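Local coordinates for regulatory protein BlaR1 (Bacillus licheniformis, PDB 1NRF) that probably senses beta-lactam antibiotics at the cell surface, through acylation of a serine in this extracellular C-terminal domain, and relays the signal to the cytoplasm, at residues S57-A62 and A212-G217; F68-A73 and W114-L119; V162-K167 and N171-K176. All coordinates share one frame; numbering follows the deposited sequence.

Interaction 1: residues S57-A62 and A212-G217; sequences SRFAPA and AGWFIG
Trp214 reaches from strand 211-220 to the loop that leads into helix 66-76 and hands its indole N-H to a backbone carbonyl there. NE1 donates to Ala60 O at 2.8 Å, with an N-H...O angle of 156°. The acceptor lies at the edge of the indole, in the plane of the ring, whereas the donor is tilted 29° from the plane of the Ala60 carbonyl. With CG anti to its own carbonyl carbon (chi1 -83°), the indole projects off the strand and its pyrrole side faces the loop. Next to the bond, CD1 packs 3.4 Å from Pro61 O, whose hydrogen bond is with Thr64 OG1. The six-membered side of the indole takes the apolar contact: CZ2 approaches Phe59 CB at 4.3 Å. The rings of Phe59 and Trp214 are further linked through His231, which stacks on the former and meets the latter edge-to-face. Pro158 and Gln161 of helix 158-170 also touch the tryptophan. The Trp214 side chain lies about 7 Å from that of Ser63, the probable acyl-ester serine, which follows in the same loop directly after Ala62. One directional bond from a rigid indole, flanked by apolar contact, thus ties the approach to the probable acylation site to the central sheet and satisfies the buried indole nitrogen.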
loop_
_atom_site.group_PDB
_atom_site.type_symbol
_atom_site.label_atom_id
_atom_site.label_comp_id
_atom_site.label_asym_id
_atom_site.label_seq_id
_atom_site.Cartn_x
_atom_site.Cartn_y
_atom_site.Cartn_z
ATOM N N SER A 57 -7.612 -8.005 10.833
ATOM C CA SER A 57 -6.504 -8.919 11.043
ATOM C C SER A 57 -5.295 -8.311 10.353
ATOM O O SER A 57 -5.427 -7.741 9.281
ATOM C CB SER A 57 -6.820 -10.272 10.417
ATOM O OG SER A 57 -7.977 -10.831 11.005
ATOM N N ARG A 58 -4.126 -8.426 10.977
ATOM C CA ARG A 58 -2.894 -7.884 10.415
ATOM C C ARG A 58 -2.180 -8.913 9.560
ATOM O O ARG A 58 -2.252 -10.109 9.814
ATOM C CB ARG A 58 -1.958 -7.423 11.524
ATOM C CG ARG A 58 -2.270 -6.065 12.074
ATOM C CD ARG A 58 -1.568 -5.880 13.391
ATOM N NE ARG A 58 -1.578 -4.495 13.854
ATOM C CZ ARG A 58 -1.498 -4.151 15.131
ATOM N NH1 ARG A 58 -1.412 -5.092 16.060
ATOM N NH2 ARG A 58 -1.492 -2.875 15.482
ATOM N N PHE A 59 -1.491 -8.432 8.534
ATOM C CA PHE A 59 -0.756 -9.299 7.634
ATOM C C PHE A 59 0.521 -8.575 7.246
ATOM O O PHE A 59 0.657 -7.371 7.490
ATOM C CB PHE A 59 -1.580 -9.572 6.380
ATOM C CG PHE A 59 -2.968 -10.039 6.667
ATOM C CD1 PHE A 59 -4.014 -9.124 6.786
ATOM C CD2 PHE A 59 -3.239 -11.393 6.825
ATOM C CE1 PHE A 59 -5.310 -9.550 7.053
ATOM C CE2 PHE A 59 -4.539 -11.834 7.096
ATOM C CZ PHE A 59 -5.576 -10.910 7.209
ATOM N N ALA A 60 1.464 -9.301 6.655
ATOM C CA ALA A 60 2.685 -8.653 6.225
ATOM C C ALA A 60 2.242 -7.625 5.169
ATOM O O ALA A 60 1.467 -7.938 4.267
ATOM C CB ALA A 60 3.642 -9.674 5.618
ATOM N N PRO A 61 2.721 -6.383 5.281
ATOM C CA PRO A 61 2.348 -5.339 4.318
ATOM C C PRO A 61 2.866 -5.552 2.892
ATOM O O PRO A 61 2.251 -5.092 1.925
ATOM C CB PRO A 61 2.906 -4.075 4.958
ATOM C CG PRO A 61 4.130 -4.589 5.695
ATOM C CD PRO A 61 3.616 -5.855 6.328
ATOM N N ALA A 62 3.990 -6.250 2.766
ATOM C CA ALA A 62 4.606 -6.516 1.465
ATOM C C ALA A 62 4.847 -5.205 0.698
ATOM O O ALA A 62 5.082 -4.161 1.310
ATOM C CB ALA A 62 3.729 -7.466 0.652
ATOM N N ALA A 212 -1.104 -14.332 -0.943
ATOM C CA ALA A 212 -1.818 -13.211 -0.340
ATOM C C ALA A 212 -1.617 -11.980 -1.201
ATOM O O ALA A 212 -0.561 -11.804 -1.797
ATOM C CB ALA A 212 -1.305 -12.955 1.056
ATOM N N GLY A 213 -2.639 -11.136 -1.275
ATOM C CA GLY A 213 -2.540 -9.932 -2.077
ATOM C C GLY A 213 -3.102 -8.686 -1.417
ATOM O O GLY A 213 -4.098 -8.741 -0.692
ATOM N N TRP A 214 -2.458 -7.556 -1.691
ATOM C CA TRP A 214 -2.856 -6.262 -1.149
ATOM C C TRP A 214 -3.054 -5.224 -2.244
ATOM O O TRP A 214 -2.360 -5.218 -3.257
ATOM C CB TRP A 214 -1.770 -5.659 -0.256
ATOM C CG TRP A 214 -1.663 -6.061 1.175
ATOM C CD1 TRP A 214 -0.645 -6.777 1.735
ATOM C CD2 TRP A 214 -2.455 -5.571 2.270
ATOM N NE1 TRP A 214 -0.736 -6.747 3.102
ATOM C CE2 TRP A 214 -1.835 -6.015 3.465
ATOM C CE3 TRP A 214 -3.623 -4.794 2.359
ATOM C CZ2 TRP A 214 -2.341 -5.707 4.740
ATOM C CZ3 TRP A 214 -4.129 -4.488 3.627
ATOM C CH2 TRP A 214 -3.485 -4.944 4.800
ATOM N N PHE A 215 -4.006 -4.334 -2.016
ATOM C CA PHE A 215 -4.227 -3.213 -2.905
ATOM C C PHE A 215 -4.867 -2.125 -2.063
ATOM O O PHE A 215 -6.041 -2.210 -1.688
ATOM C CB PHE A 215 -5.100 -3.546 -4.113
ATOM C CG PHE A 215 -5.160 -2.421 -5.101
ATOM C CD1 PHE A 215 -3.988 -1.903 -5.635
ATOM C CD2 PHE A 215 -6.367 -1.804 -5.410
ATOM C CE1 PHE A 215 -4.009 -0.774 -6.454
ATOM C CE2 PHE A 215 -6.408 -0.675 -6.228
ATOM C CZ PHE A 215 -5.224 -0.153 -6.752
ATOM N N ILE A 216 -4.061 -1.120 -1.745
ATOM C CA ILE A 216 -4.491 -0.002 -0.930
ATOM C C ILE A 216 -4.319 1.271 -1.732
ATOM O O ILE A 216 -3.617 1.284 -2.734
ATOM C CB ILE A 216 -3.646 0.100 0.373
ATOM C CG1 ILE A 216 -2.214 0.565 0.051
ATOM C CG2 ILE A 216 -3.607 -1.254 1.060
ATOM C CD1 ILE A 216 -1.331 0.726 1.282
ATOM N N GLY A 217 -4.962 2.340 -1.283
ATOM C CA GLY A 217 -4.854 3.602 -1.980
ATOM C C GLY A 217 -6.069 4.470 -1.734
ATOM O O GLY A 217 -6.802 4.282 -0.767
#

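Interaction 2: residues F68-A73 and W114-L119; sequences FSALLA and WYFQKL
Phe116 turns the edge of its ring toward helix 66-76, where Ser69 and Ala70 meet it. Ala70 CB lies in the ring plane, 3.9 Å from CE2. Ser69 OG sits nearer the root of the side chain, 3.8 Å from Phe116 CB and also close to CD2. With CG anti to its carbonyl carbon (chi1 -61°), Phe116 points its ring across to the neighbouring helix. The preceding Tyr115 lays CD1 over the centre of one ring face, 3.9 Å above it, and Ala107 of helix 104-110 also touches the Phe116 side chain. The Ser69 hydroxyl is directed across the interface too (chi1 172°), but its polar partner is Asp120, one residue beyond Leu119: OG is hydrogen-bonded to the carboxylate oxygen OD1. One turn farther along, Ala73 presents its methyl to Leu119, whose CG and CD2 both lie 3.8 Å from Ala73 CB. The small residues Ser69, Ala70 and Ala73 therefore receive the two larger side chains of helix 113-123. The helix segments run 44° apart in direction, and their axes approach to 10.1 Å. This is a buried helix-helix crossing in the helical part of a penicillin-binding-protein fold. Helix 66-76 begins at the lysine of the SxxK sequence, and the Phe116 side chain is about 7 Å from that of Ser63, the probable acyl-ester serine, so the packing belongs to the helical wall beside the likely beta-lactam-binding site of this sensor domain.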
loop_
_atom_site.group_PDB
_atom_site.type_symbol
_atom_site.label_atom_id
_atom_site.label_comp_id
_atom_site.label_asym_id
_atom_site.label_seq_id
_atom_site.Cartn_x
_atom_site.Cartn_y
_atom_site.Cartn_z
ATOM N N PHE A 68 5.648 4.158 2.354
ATOM C CA PHE A 68 6.248 4.755 3.537
ATOM C C PHE A 68 7.758 4.602 3.523
ATOM O O PHE A 68 8.475 5.413 4.099
ATOM C CB PHE A 68 5.643 4.148 4.804
ATOM C CG PHE A 68 4.191 4.478 4.988
ATOM C CD1 PHE A 68 3.205 3.740 4.338
ATOM C CD2 PHE A 68 3.809 5.565 5.762
ATOM C CE1 PHE A 68 1.859 4.083 4.455
ATOM C CE2 PHE A 68 2.465 5.916 5.886
ATOM C CZ PHE A 68 1.488 5.171 5.229
ATOM N N SER A 69 8.239 3.560 2.860
ATOM C CA SER A 69 9.673 3.347 2.743
ATOM C C SER A 69 10.222 4.533 1.951
ATOM O O SER A 69 11.244 5.122 2.308
ATOM C CB SER A 69 9.959 2.047 1.984
ATOM O OG SER A 69 11.344 1.922 1.695
ATOM N N ALA A 70 9.517 4.877 0.877
ATOM C CA ALA A 70 9.900 5.982 0.006
ATOM C C ALA A 70 9.866 7.328 0.731
ATOM O O ALA A 70 10.710 8.189 0.504
ATOM C CB ALA A 70 8.977 6.017 -1.209
ATOM N N LEU A 71 8.885 7.497 1.610
ATOM C CA LEU A 71 8.727 8.736 2.361
ATOM C C LEU A 71 9.881 8.959 3.342
ATOM O O LEU A 71 10.358 10.081 3.505
ATOM C CB LEU A 71 7.396 8.714 3.114
ATOM C CG LEU A 71 7.001 9.973 3.890
ATOM C CD1 LEU A 71 6.934 11.193 2.975
ATOM C CD2 LEU A 71 5.655 9.711 4.536
ATOM N N LEU A 72 10.323 7.891 3.996
ATOM C CA LEU A 72 11.421 8.001 4.938
ATOM C C LEU A 72 12.685 8.337 4.155
ATOM O O LEU A 72 13.460 9.194 4.572
ATOM C CB LEU A 72 11.615 6.690 5.707
ATOM C CG LEU A 72 12.856 6.636 6.608
ATOM C CD1 LEU A 72 12.729 7.661 7.726
ATOM C CD2 LEU A 72 13.028 5.242 7.183
ATOM N N ALA A 73 12.879 7.669 3.018
ATOM C CA ALA A 73 14.055 7.894 2.183
ATOM C C ALA A 73 14.188 9.357 1.758
ATOM O O ALA A 73 15.286 9.923 1.771
ATOM C CB ALA A 73 14.003 6.995 0.958
ATOM N N TRP A 114 14.525 -4.565 -4.863
ATOM C CA TRP A 114 15.910 -4.224 -4.534
ATOM C C TRP A 114 16.149 -2.731 -4.356
ATOM O O TRP A 114 16.986 -2.327 -3.551
ATOM C CB TRP A 114 16.899 -4.798 -5.569
ATOM C CG TRP A 114 16.834 -4.232 -6.977
ATOM C CD1 TRP A 114 16.293 -4.836 -8.073
ATOM C CD2 TRP A 114 17.415 -3.005 -7.441
ATOM N NE1 TRP A 114 16.512 -4.072 -9.190
ATOM C CE2 TRP A 114 17.199 -2.943 -8.831
ATOM C CE3 TRP A 114 18.103 -1.953 -6.816
ATOM C CZ2 TRP A 114 17.649 -1.870 -9.617
ATOM C CZ3 TRP A 114 18.552 -0.881 -7.598
ATOM C CH2 TRP A 114 18.321 -0.853 -8.984
ATOM N N TYR A 115 15.396 -1.915 -5.085
ATOM C CA TYR A 115 15.538 -0.459 -5.001
ATOM C C TYR A 115 15.253 0.086 -3.602
ATOM O O TYR A 115 16.040 0.854 -3.051
ATOM C CB TYR A 115 14.606 0.213 -6.011
ATOM C CG TYR A 115 14.687 1.722 -6.017
ATOM C CD1 TYR A 115 14.086 2.478 -5.015
ATOM C CD2 TYR A 115 15.387 2.394 -7.025
ATOM C CE1 TYR A 115 14.183 3.861 -5.017
ATOM C CE2 TYR A 115 15.486 3.772 -7.036
ATOM C CZ TYR A 115 14.886 4.500 -6.035
ATOM O OH TYR A 115 14.979 5.871 -6.050
ATOM N N PHE A 116 14.115 -0.304 -3.038
ATOM C CA PHE A 116 13.737 0.158 -1.709
ATOM C C PHE A 116 14.555 -0.540 -0.633
ATOM O O PHE A 116 14.837 0.041 0.416
ATOM C CB PHE A 116 12.231 -0.045 -1.484
ATOM C CG PHE A 116 11.375 0.731 -2.452
ATOM C CD1 PHE A 116 11.088 0.216 -3.720
ATOM C CD2 PHE A 116 10.945 2.022 -2.141
ATOM C CE1 PHE A 116 10.394 0.983 -4.664
ATOM C CE2 PHE A 116 10.251 2.794 -3.076
ATOM C CZ PHE A 116 9.977 2.274 -4.340
ATOM N N GLN A 117 14.953 -1.778 -0.906
ATOM C CA GLN A 117 15.767 -2.542 0.033
ATOM C C GLN A 117 17.114 -1.851 0.245
ATOM O O GLN A 117 17.542 -1.627 1.379
ATOM C CB GLN A 117 15.992 -3.955 -0.504
ATOM C CG GLN A 117 15.302 -5.044 0.296
ATOM C CD GLN A 117 15.336 -6.387 -0.409
ATOM O OE1 GLN A 117 15.121 -7.431 0.207
ATOM N NE2 GLN A 117 15.591 -6.365 -1.712
ATOM N N LYS A 118 17.784 -1.513 -0.850
ATOM C CA LYS A 118 19.072 -0.854 -0.745
ATOM C C LYS A 118 18.851 0.552 -0.209
ATOM O O LYS A 118 19.794 1.233 0.198
ATOM C CB LYS A 118 19.772 -0.824 -2.110
ATOM C CG LYS A 118 20.021 -2.230 -2.702
ATOM C CD LYS A 118 21.239 -2.299 -3.650
ATOM C CE LYS A 118 21.061 -1.495 -4.937
ATOM N NZ LYS A 118 22.222 -1.646 -5.880
ATOM N N LEU A 119 17.589 0.969 -0.197
ATOM C CA LEU A 119 17.207 2.287 0.297
ATOM C C LEU A 119 17.041 2.182 1.811
ATOM O O LEU A 119 17.429 3.083 2.554
ATOM C CB LEU A 119 15.888 2.713 -0.354
ATOM C CG LEU A 119 15.681 4.153 -0.839
ATOM C CD1 LEU A 119 16.866 4.614 -1.668
ATOM C CD2 LEU A 119 14.398 4.217 -1.658
#

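Interaction 3: residues V162-K167 and N171-K176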
loop_
_atom_site.group_PDB
_atom_site.type_symbol
_atom_site.label_atom_id
_atom_site.label_comp_id
_atom_site.label_asym_id
_atom_site.label_seq_id
_atom_site.Cartn_x
_atom_site.Cartn_y
_atom_site.Cartn_z
ATOM N N VAL A 162 -5.895 1.928 5.784
ATOM C CA VAL A 162 -6.749 3.067 5.430
ATOM C C VAL A 162 -6.517 4.259 6.352
ATOM O O VAL A 162 -6.321 5.384 5.884
ATOM C CB VAL A 162 -8.277 2.689 5.468
ATOM C CG1 VAL A 162 -9.136 3.952 5.473
ATOM C CG2 VAL A 162 -8.647 1.811 4.252
ATOM N N ASN A 163 -6.513 4.020 7.662
ATOM C CA ASN A 163 -6.324 5.119 8.603
ATOM C C ASN A 163 -4.980 5.816 8.455
ATOM O O ASN A 163 -4.917 7.045 8.515
ATOM C CB ASN A 163 -6.517 4.649 10.056
ATOM C CG ASN A 163 -7.949 4.210 10.349
ATOM O OD1 ASN A 163 -8.899 4.707 9.748
ATOM N ND2 ASN A 163 -8.105 3.286 11.280
ATOM N N ILE A 164 -3.906 5.050 8.252
ATOM C CA ILE A 164 -2.591 5.673 8.118
ATOM C C ILE A 164 -2.415 6.291 6.725
ATOM O O ILE A 164 -1.706 7.283 6.570
ATOM C CB ILE A 164 -1.428 4.667 8.472
ATOM C CG1 ILE A 164 -0.167 5.457 8.837
ATOM C CG2 ILE A 164 -1.160 3.692 7.319
ATOM C CD1 ILE A 164 0.978 4.590 9.378
ATOM N N LEU A 165 -3.076 5.722 5.718
ATOM C CA LEU A 165 -3.008 6.291 4.374
ATOM C C LEU A 165 -3.616 7.700 4.404
ATOM O O LEU A 165 -3.148 8.586 3.690
ATOM C CB LEU A 165 -3.766 5.426 3.367
ATOM C CG LEU A 165 -2.975 4.419 2.524
ATOM C CD1 LEU A 165 -3.929 3.489 1.786
ATOM C CD2 LEU A 165 -2.095 5.160 1.534
ATOM N N LYS A 166 -4.645 7.903 5.234
ATOM C CA LYS A 166 -5.294 9.213 5.360
ATOM C C LYS A 166 -4.353 10.180 6.084
ATOM O O LYS A 166 -4.251 11.358 5.715
ATOM C CB LYS A 166 -6.614 9.113 6.132
ATOM C CG LYS A 166 -7.304 10.469 6.322
ATOM C CD LYS A 166 -8.579 10.363 7.126
ATOM C CE LYS A 166 -9.148 11.742 7.486
ATOM N NZ LYS A 166 -9.683 12.508 6.329
ATOM N N LYS A 167 -3.676 9.681 7.115
ATOM C CA LYS A 167 -2.710 10.499 7.850
ATOM C C LYS A 167 -1.591 10.960 6.909
ATOM O O LYS A 167 -1.039 12.052 7.059
ATOM C CB LYS A 167 -2.099 9.710 9.014
ATOM C CG LYS A 167 -2.998 9.620 10.223
ATOM C CD LYS A 167 -2.177 9.418 11.465
ATOM C CE LYS A 167 -3.066 9.332 12.687
ATOM N NZ LYS A 167 -3.983 8.165 12.595
ATOM N N ASN A 171 -1.249 14.543 5.751
ATOM C CA ASN A 171 0.034 14.932 6.311
ATOM C C ASN A 171 -0.075 15.301 7.794
ATOM O O ASN A 171 0.431 16.338 8.231
ATOM C CB ASN A 171 0.632 16.103 5.527
ATOM C CG ASN A 171 2.101 16.321 5.840
ATOM O OD1 ASN A 171 2.679 17.362 5.501
ATOM N ND2 ASN A 171 2.720 15.332 6.486
ATOM N N GLU A 172 -0.744 14.448 8.562
ATOM C CA GLU A 172 -0.884 14.658 9.999
ATOM C C GLU A 172 0.444 14.280 10.663
ATOM O O GLU A 172 0.658 14.538 11.836
ATOM C CB GLU A 172 -2.017 13.788 10.552
ATOM C CG GLU A 172 -3.376 14.103 9.931
ATOM C CD GLU A 172 -4.454 13.087 10.294
ATOM O OE1 GLU A 172 -4.687 12.875 11.508
ATOM O OE2 GLU A 172 -5.067 12.504 9.365
ATOM N N PHE A 173 1.327 13.659 9.888
ATOM C CA PHE A 173 2.646 13.260 10.367
ATOM C C PHE A 173 3.631 14.414 10.193
ATOM O O PHE A 173 4.804 14.310 10.551
ATOM C CB PHE A 173 3.132 12.033 9.596
ATOM C CG PHE A 173 2.416 10.770 9.967
ATOM C CD1 PHE A 173 2.214 9.767 9.028
ATOM C CD2 PHE A 173 1.970 10.568 11.274
ATOM C CE1 PHE A 173 1.583 8.575 9.385
ATOM C CE2 PHE A 173 1.339 9.386 11.641
ATOM C CZ PHE A 173 1.145 8.384 10.696
ATOM N N ASP A 174 3.136 15.507 9.622
ATOM C CA ASP A 174 3.920 16.714 9.403
ATOM C C ASP A 174 5.312 16.503 8.805
ATOM O O ASP A 174 6.329 16.783 9.445
ATOM C CB ASP A 174 4.030 17.482 10.720
ATOM C CG ASP A 174 4.686 18.829 10.554
ATOM O OD1 ASP A 174 4.429 19.496 9.528
ATOM O OD2 ASP A 174 5.452 19.225 11.455
ATOM N N PHE A 175 5.348 15.995 7.578
ATOM C CA PHE A 175 6.601 15.780 6.868
ATOM C C PHE A 175 6.711 16.931 5.879
ATOM O O PHE A 175 5.732 17.629 5.638
ATOM C CB PHE A 175 6.578 14.446 6.113
ATOM C CG PHE A 175 6.718 13.236 7.001
ATOM C CD1 PHE A 175 7.810 13.109 7.854
ATOM C CD2 PHE A 175 5.758 12.223 6.983
ATOM C CE1 PHE A 175 7.948 11.994 8.679
ATOM C CE2 PHE A 175 5.882 11.109 7.798
ATOM C CZ PHE A 175 6.984 10.992 8.653
ATOM N N LYS A 176 7.890 17.142 5.309
ATOM C CA LYS A 176 8.041 18.228 4.348
ATOM C C LYS A 176 6.970 18.056 3.263
ATOM O O LYS A 176 6.831 16.983 2.665
ATOM C CB LYS A 176 9.456 18.225 3.745
ATOM C CG LYS A 176 10.551 18.620 4.745
ATOM C CD LYS A 176 11.955 18.588 4.128
ATOM C CE LYS A 176 12.425 17.160 3.835
ATOM N NZ LYS A 176 13.732 17.090 3.090
#
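Phe173 lies under the aliphatic part of Lys167, whose CB stands over one face of the phenyl ring in a CH-pi contact, 4.1 Å from the centroid and 22° off the ring normal. Farther out, Lys167 CD reaches 3.5 Å from Phe173 CE2. CG of the lysine is anti to the carbonyl carbon (chi1 -79°), which takes the chain across the ring before it bends at chi4. Ile164, one turn earlier, comes to the edge instead: its CG1 lies in the ring plane, 3.6 Å from Phe173 CE1. The two aliphatic chains thus meet different aspects of the ring, each crossing the phenylalanine at about a right angle. Just past Lys167 the backbone ends helix 158-170 in a Schellman motif. Asn171, with positive phi, is its C-prime residue, and Glu172 N donates to Lys167 O at 2.8 Å. A type I beta turn, Asn171 to Asp174, carries the chain on toward helix 177-187. The extended Glu172 side chain runs across Lys167 at about a right angle, with OE2 3.4 Å from Lys167 CA and 3.7 Å from Lys167 CG. Its carboxylate also lies close to the like charge of Asp170, which is probably unfavourable. Lys167 NZ remains 4.9 Å from Glu172 OE1, so any attraction between these charges acts without direct contact. Ile135, from another loop, also touches the Phe173 side chain.

Interaction 2 is fully buried, interaction 1 partly buried, and interaction 3 lies at the surface. Interactions 2 and 3 both fall, in series, within the long chain excursion closed by interaction 1. Loop 57-62 leads into helix 66-76, so interaction 1 holds the approach to the helix that interaction 2 packs. The chemistry differs: an indole hydrogen-bonded to a loop carbonyl in interaction 1, largely apolar helix packing with no hydrogen bond between the segments in interaction 2, and a Schellman-capped helix end with lysine and isoleucine packed on a phenyl ring in interaction 3. Leu165 and Ile164 of helix 158-170 reach interactions 1 and 2, and Phe175 of the following loop packs on Leu71.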